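Local coordinates for putative nucleoprotein (Infectious salmon anemia virus, PDB 4EWC), which encapsidates the negative-strand viral RNA genome, protecting it from nucleases and forming the ribonucleoprotein that is the template for transcription and replication, at residues F336-I339 against Q340-V343; F454-A457 against D458-E461. All blocks are in the same frame, centred on the assembly; numbering follows the deposited sequence.

Interaction 1. Residues F336-I339 against Q340-V343; sequences FSII and QKKV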
ATOM      1  N   PHE A 336      12.490  33.912  21.020  1.00 74.01           N
ATOM      2  CA  PHE A 336      11.141  33.375  20.829  1.00 72.00           C
ATOM      3  C   PHE A 336      10.421  34.047  19.650  1.00 70.44           C
ATOM      4  O   PHE A 336       9.804  33.376  18.833  1.00 70.34           O
ATOM      5  CB  PHE A 336      10.334  33.539  22.113  1.00 65.05           C
ATOM      6  CG  PHE A 336       9.049  32.770  22.132  1.00 63.05           C
ATOM      7  CD1 PHE A 336       7.892  33.316  21.604  1.00 62.56           C
ATOM      8  CD2 PHE A 336       8.985  31.513  22.709  1.00 67.00           C
ATOM      9  CE1 PHE A 336       6.694  32.618  21.634  1.00 65.93           C
ATOM     10  CE2 PHE A 336       7.787  30.802  22.738  1.00 67.17           C
ATOM     11  CZ  PHE A 336       6.637  31.357  22.202  1.00 65.75           C
ATOM     12  N   SER A 337      10.515  35.370  19.557  1.00 69.82           N
ATOM     13  CA  SER A 337       9.914  36.106  18.446  1.00 72.76           C
ATOM     14  C   SER A 337      10.585  35.806  17.096  1.00 69.27           C
ATOM     15  O   SER A 337       9.952  35.879  16.043  1.00 62.77           O
ATOM     16  CB  SER A 337       9.961  37.612  18.715  1.00 64.92           C
ATOM     17  OG  SER A 337       9.290  37.929  19.914  1.00 68.57           O
ATOM     18  N   ILE A 338      11.871  35.484  17.135  1.00 65.51           N
ATOM     19  CA  ILE A 338      12.611  35.215  15.918  1.00 70.80           C
ATOM     20  C   ILE A 338      12.236  33.858  15.365  1.00 69.74           C
ATOM     21  O   ILE A 338      12.089  33.686  14.150  1.00 69.11           O
ATOM     22  CB  ILE A 338      14.108  35.203  16.181  1.00 72.60           C
ATOM     23  CG1 ILE A 338      14.550  36.565  16.706  1.00 71.79           C
ATOM     24  CG2 ILE A 338      14.868  34.814  14.914  1.00 73.78           C
ATOM     25  CD1 ILE A 338      15.994  36.601  17.118  1.00 74.71           C
ATOM     26  N   ILE A 339      12.093  32.899  16.270  1.00 64.44           N
ATOM     27  CA  ILE A 339      11.768  31.554  15.887  1.00 61.25           C
ATOM     28  C   ILE A 339      10.321  31.529  15.463  1.00 61.86           C
ATOM     29  O   ILE A 339       9.958  30.858  14.489  1.00 61.88           O
ATOM     30  CB  ILE A 339      11.987  30.560  17.035  1.00 62.64           C
ATOM     31  CG1 ILE A 339      13.406  30.666  17.591  1.00 62.89           C
ATOM     32  CG2 ILE A 339      11.729  29.137  16.563  1.00 59.91           C
ATOM     33  CD1 ILE A 339      13.764  29.531  18.555  1.00 60.34           C
ATOM     34  N   GLN A 340       9.497  32.282  16.182  1.00 58.67           N
ATOM     35  CA  GLN A 340       8.071  32.346  15.890  1.00 56.65           C
ATOM     36  C   GLN A 340       7.825  32.856  14.481  1.00 60.76           C
ATOM     37  O   GLN A 340       6.971  32.340  13.757  1.00 61.40           O
ATOM     38  CB  GLN A 340       7.376  33.276  16.865  1.00 59.41           C
ATOM     39  CG  GLN A 340       5.898  32.983  16.961  1.00 64.12           C
ATOM     40  CD  GLN A 340       5.187  33.857  17.961  1.00 60.48           C
ATOM     41  OE1 GLN A 340       5.712  34.885  18.392  1.00 59.22           O
ATOM     42  NE2 GLN A 340       3.981  33.451  18.340  1.00 58.72           N
ATOM     43  N   LYS A 341       8.580  33.885  14.113  1.00 59.66           N
ATOM     44  CA  LYS A 341       8.485  34.499  12.809  1.00 59.77           C
ATOM     45  C   LYS A 341       8.896  33.495  11.735  1.00 58.24           C
ATOM     46  O   LYS A 341       8.285  33.416  10.677  1.00 56.67           O
ATOM     47  CB  LYS A 341       9.381  35.744  12.766  1.00 66.86           C
ATOM     48  CG  LYS A 341       9.714  36.270  11.357  1.00 72.67           C
ATOM     49  CD  LYS A 341      10.978  37.128  11.360  1.00 77.39           C
ATOM     50  CE  LYS A 341      12.163  36.410  12.045  1.00 80.16           C
ATOM     51  NZ  LYS A 341      12.625  35.185  11.341  1.00 74.14           N
ATOM     52  N   LYS A 342       9.932  32.719  12.016  1.00 59.67           N
ATOM     53  CA  LYS A 342      10.370  31.699  11.076  1.00 61.41           C
ATOM     54  C   LYS A 342       9.299  30.639  10.898  1.00 57.30           C
ATOM     55  O   LYS A 342       8.977  30.269   9.760  1.00 53.48           O
ATOM     56  CB  LYS A 342      11.678  31.062  11.522  1.00 59.01           C
ATOM     57  CG  LYS A 342      12.857  31.963  11.333  1.00 60.03           C
ATOM     58  CD  LYS A 342      14.097  31.343  11.915  1.00 70.27           C
ATOM     59  CE  LYS A 342      15.270  32.294  11.828  1.00 67.90           C
ATOM     60  NZ  LYS A 342      16.491  31.659  12.392  1.00 72.38           N
ATOM     61  N   VAL A 343       8.742  30.165  12.014  1.00 52.37           N
ATOM     62  CA  VAL A 343       7.673  29.190  11.931  1.00 50.15           C
ATOM     63  C   VAL A 343       6.462  29.741  11.189  1.00 51.09           C
ATOM     64  O   VAL A 343       5.884  29.037  10.357  1.00 49.19           O
ATOM     65  CB  VAL A 343       7.254  28.651  13.298  1.00 52.43           C
ATOM     66  CG1 VAL A 343       6.179  27.576  13.144  1.00 49.76           C
ATOM     67  CG2 VAL A 343       8.446  28.072  14.013  1.00 53.42           C
TER
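Gln340 and Phe336 meet one turn apart on helix 334-346, joined first through the backbone: Gln340 N donates to Phe336 O at 2.9 Å. The same i to i+4 pattern continues with Lys341 N to Ser337 O, Lys342 N to Ile338 O and Val343 N to Ile339 O, the last close to straight, with an N-H...O angle of 168°. All four carbonyls of 336-339 are therefore satisfied by the following turn. Ile338 O accepts twice, because the Lys341 chain, bent at its last two torsions, folds back and brings its NZ to 3.2 Å from Ile338 O in a weak bond. Lys342, by contrast, runs extended alongside Ile338, its CE 4.0 Å from Ile338 CG2. The Gln340 amide stands obliquely to the Phe336 ring, the two planes 69° apart, with Gln340 OE1 4.1 Å from Phe336 CE1. The remaining polar ends are satisfied outside this pair of turns: Gln340 NE2 bonds to Thr356 O, Lys342 NZ to Ala118 O, and Ser337 OG to Ser333 O one turn earlier. On the buried side, Ile339 CG2 lies 4.3 Å from Val343 CG2. This apolar side faces helix 315-326 in the helical-bundle region: Phe336 and Ile339 both pack on Met321, Phe336 also touches Ile324, and Val343 reaches Asp317.

Interaction 2. Residues F454-A457 against D458-E461; sequences FCSA and DIIE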
ATOM      1  N   PHE A 454      10.348  10.028   5.716  1.00 41.12           N
ATOM      2  CA  PHE A 454       8.949  10.072   6.110  1.00 38.78           C
ATOM      3  C   PHE A 454       8.003  10.065   4.940  1.00 38.85           C
ATOM      4  O   PHE A 454       6.821  10.394   5.081  1.00 37.16           O
ATOM      5  CB  PHE A 454       8.705  11.263   7.043  1.00 37.00           C
ATOM      6  CG  PHE A 454       9.648  11.287   8.199  1.00 42.06           C
ATOM      7  CD1 PHE A 454       9.650  10.242   9.113  1.00 39.83           C
ATOM      8  CD2 PHE A 454      10.583  12.293   8.340  1.00 40.65           C
ATOM      9  CE1 PHE A 454      10.532  10.226  10.153  1.00 39.17           C
ATOM     10  CE2 PHE A 454      11.481  12.270   9.396  1.00 42.16           C
ATOM     11  CZ  PHE A 454      11.448  11.235  10.302  1.00 38.92           C
ATOM     12  N   CYS A 455       8.534   9.668   3.785  1.00 42.40           N
ATOM     13  CA  CYS A 455       7.765   9.653   2.541  1.00 41.31           C
ATOM     14  C   CYS A 455       6.826   8.470   2.545  1.00 41.78           C
ATOM     15  O   CYS A 455       7.096   7.469   3.184  1.00 44.48           O
ATOM     16  CB  CYS A 455       8.685   9.546   1.336  1.00 44.40           C
ATOM     17  SG  CYS A 455       7.829   9.469  -0.261  1.00 43.78           S
ATOM     18  N   SER A 456       5.724   8.595   1.829  1.00 40.48           N
ATOM     19  CA  SER A 456       4.813   7.487   1.612  1.00 45.53           C
ATOM     20  C   SER A 456       5.559   6.226   1.167  1.00 46.63           C
ATOM     21  O   SER A 456       6.461   6.287   0.316  1.00 45.18           O
ATOM     22  CB  SER A 456       3.774   7.873   0.547  1.00 45.70           C
ATOM     23  OG  SER A 456       3.184   6.724  -0.039  1.00 51.04           O
ATOM     24  N   ALA A 457       5.191   5.091   1.756  1.00 44.31           N
ATOM     25  CA  ALA A 457       5.774   3.808   1.370  1.00 44.16           C
ATOM     26  C   ALA A 457       5.418   3.436  -0.067  1.00 41.93           C
ATOM     27  O   ALA A 457       6.259   2.904  -0.789  1.00 43.72           O
ATOM     28  CB  ALA A 457       5.333   2.704   2.326  1.00 43.84           C
ATOM     29  N   ASP A 458       4.177   3.706  -0.468  1.00 41.56           N
ATOM     30  CA  ASP A 458       3.755   3.461  -1.841  1.00 43.02           C
ATOM     31  C   ASP A 458       4.690   4.169  -2.808  1.00 43.21           C
ATOM     32  O   ASP A 458       5.107   3.598  -3.816  1.00 42.89           O
ATOM     33  CB  ASP A 458       2.345   3.958  -2.080  1.00 38.92           C
ATOM     34  CG  ASP A 458       1.316   3.221  -1.253  1.00 48.23           C
ATOM     35  OD1 ASP A 458       1.006   2.068  -1.626  1.00 47.73           O
ATOM     36  OD2 ASP A 458       0.803   3.803  -0.253  1.00 47.14           O
ATOM     37  N   ILE A 459       5.016   5.418  -2.486  1.00 42.36           N
ATOM     38  CA  ILE A 459       5.891   6.213  -3.318  1.00 42.11           C
ATOM     39  C   ILE A 459       7.275   5.591  -3.393  1.00 45.83           C
ATOM     40  O   ILE A 459       7.796   5.358  -4.498  1.00 43.32           O
ATOM     41  CB  ILE A 459       5.999   7.677  -2.852  1.00 43.45           C
ATOM     42  CG1 ILE A 459       4.640   8.353  -2.888  1.00 46.62           C
ATOM     43  CG2 ILE A 459       6.989   8.463  -3.741  1.00 38.85           C
ATOM     44  CD1 ILE A 459       4.682   9.820  -2.465  1.00 42.59           C
ATOM     45  N   ILE A 460       7.866   5.351  -2.220  1.00 38.90           N
ATOM     46  CA  ILE A 460       9.136   4.626  -2.096  1.00 42.84           C
ATOM     47  C   ILE A 460       9.145   3.377  -2.967  1.00 44.55           C
ATOM     48  O   ILE A 460      10.065   3.165  -3.749  1.00 44.74           O
ATOM     49  CB  ILE A 460       9.390   4.145  -0.653  1.00 41.24           C
ATOM     50  CG1 ILE A 460       9.612   5.333   0.288  1.00 43.22           C
ATOM     51  CG2 ILE A 460      10.565   3.214  -0.624  1.00 33.12           C
ATOM     52  CD1 ILE A 460      10.883   6.080   0.017  1.00 46.27           C
ATOM     53  N   GLU A 461       8.116   2.550  -2.830  1.00 43.31           N
ATOM     54  CA  GLU A 461       8.076   1.307  -3.586  1.00 47.86           C
ATOM     55  C   GLU A 461       8.066   1.559  -5.093  1.00 46.62           C
ATOM     56  O   GLU A 461       8.780   0.900  -5.845  1.00 45.76           O
ATOM     57  CB  GLU A 461       6.888   0.444  -3.193  1.00 47.28           C
ATOM     58  CG  GLU A 461       6.909  -0.919  -3.833  1.00 51.53           C
ATOM     59  CD  GLU A 461       7.603  -1.934  -2.948  1.00 70.90           C
ATOM     60  OE1 GLU A 461       7.395  -1.863  -1.707  1.00 68.61           O
ATOM     61  OE2 GLU A 461       8.348  -2.796  -3.490  1.00 65.55           O
TER
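Ser456 N-caps helix 457-463, its OG accepting from Ile459 N across 3.3 Å in a weak but fairly straight bond (N-H...O 163°). With chi1 at 159°, roughly anti to the serine's own N, OG lies over the first turn, within capping distance of Ile459 N. The turn itself is closed by Ile460 N to Ser456 O, 3.0 Å long and almost linear at 178°, and by Glu461 N to Ala457 O. The tight side of the contact lies around Ile459. Its CG1 is 3.6 Å from Ser456 CB, while Cys455 SG, from the residue before the N-cap, meets Ile459 CB, also at 3.6 Å. Cys455 thus extends the apolar packing beyond the cap, although its CB is more loosely placed against Ile460, 4.3 Å from CD1. Glu461 marks the looser, partly exposed side: it meets the preceding segment through its backbone bond and through CB, whereas its side chain touches Arg469. Asp458, buried near the cap, directs its carboxylate elsewhere, OD1 forming a salt bridge with Arg469 and OD2 a hydrogen bond with Ser584. The second subunit packs here too, with its Asp520 against Cys455 and its Ser521 against Ile459. At the start of the aspartate side chain, Asp458 CB lies 3.5 Å from the capping Ser456 OG.

Following the chain from the N terminus, interaction 1 comes first, wholly within helix 334-346, and closes before interaction 2 begins at the end of the loop after helix 438-449. The two are in series, neither nesting nor crossing; interaction 1 spans about two turns within a helix, interaction 2 the first turn of one, and neither closes a long loop. The centres of interactions 1 and 2 lie about 31 Å apart. The nearest atoms of interactions 1 and 2 are about 17 Å apart, so the two do not touch. Interaction 1 belongs to the helical-bundle region, where its helix packs on helix 315-326. Interaction 2 belongs to the C-terminal region, where helix 457-463 starts between helix 438-449, strand 577-583 and the second subunit.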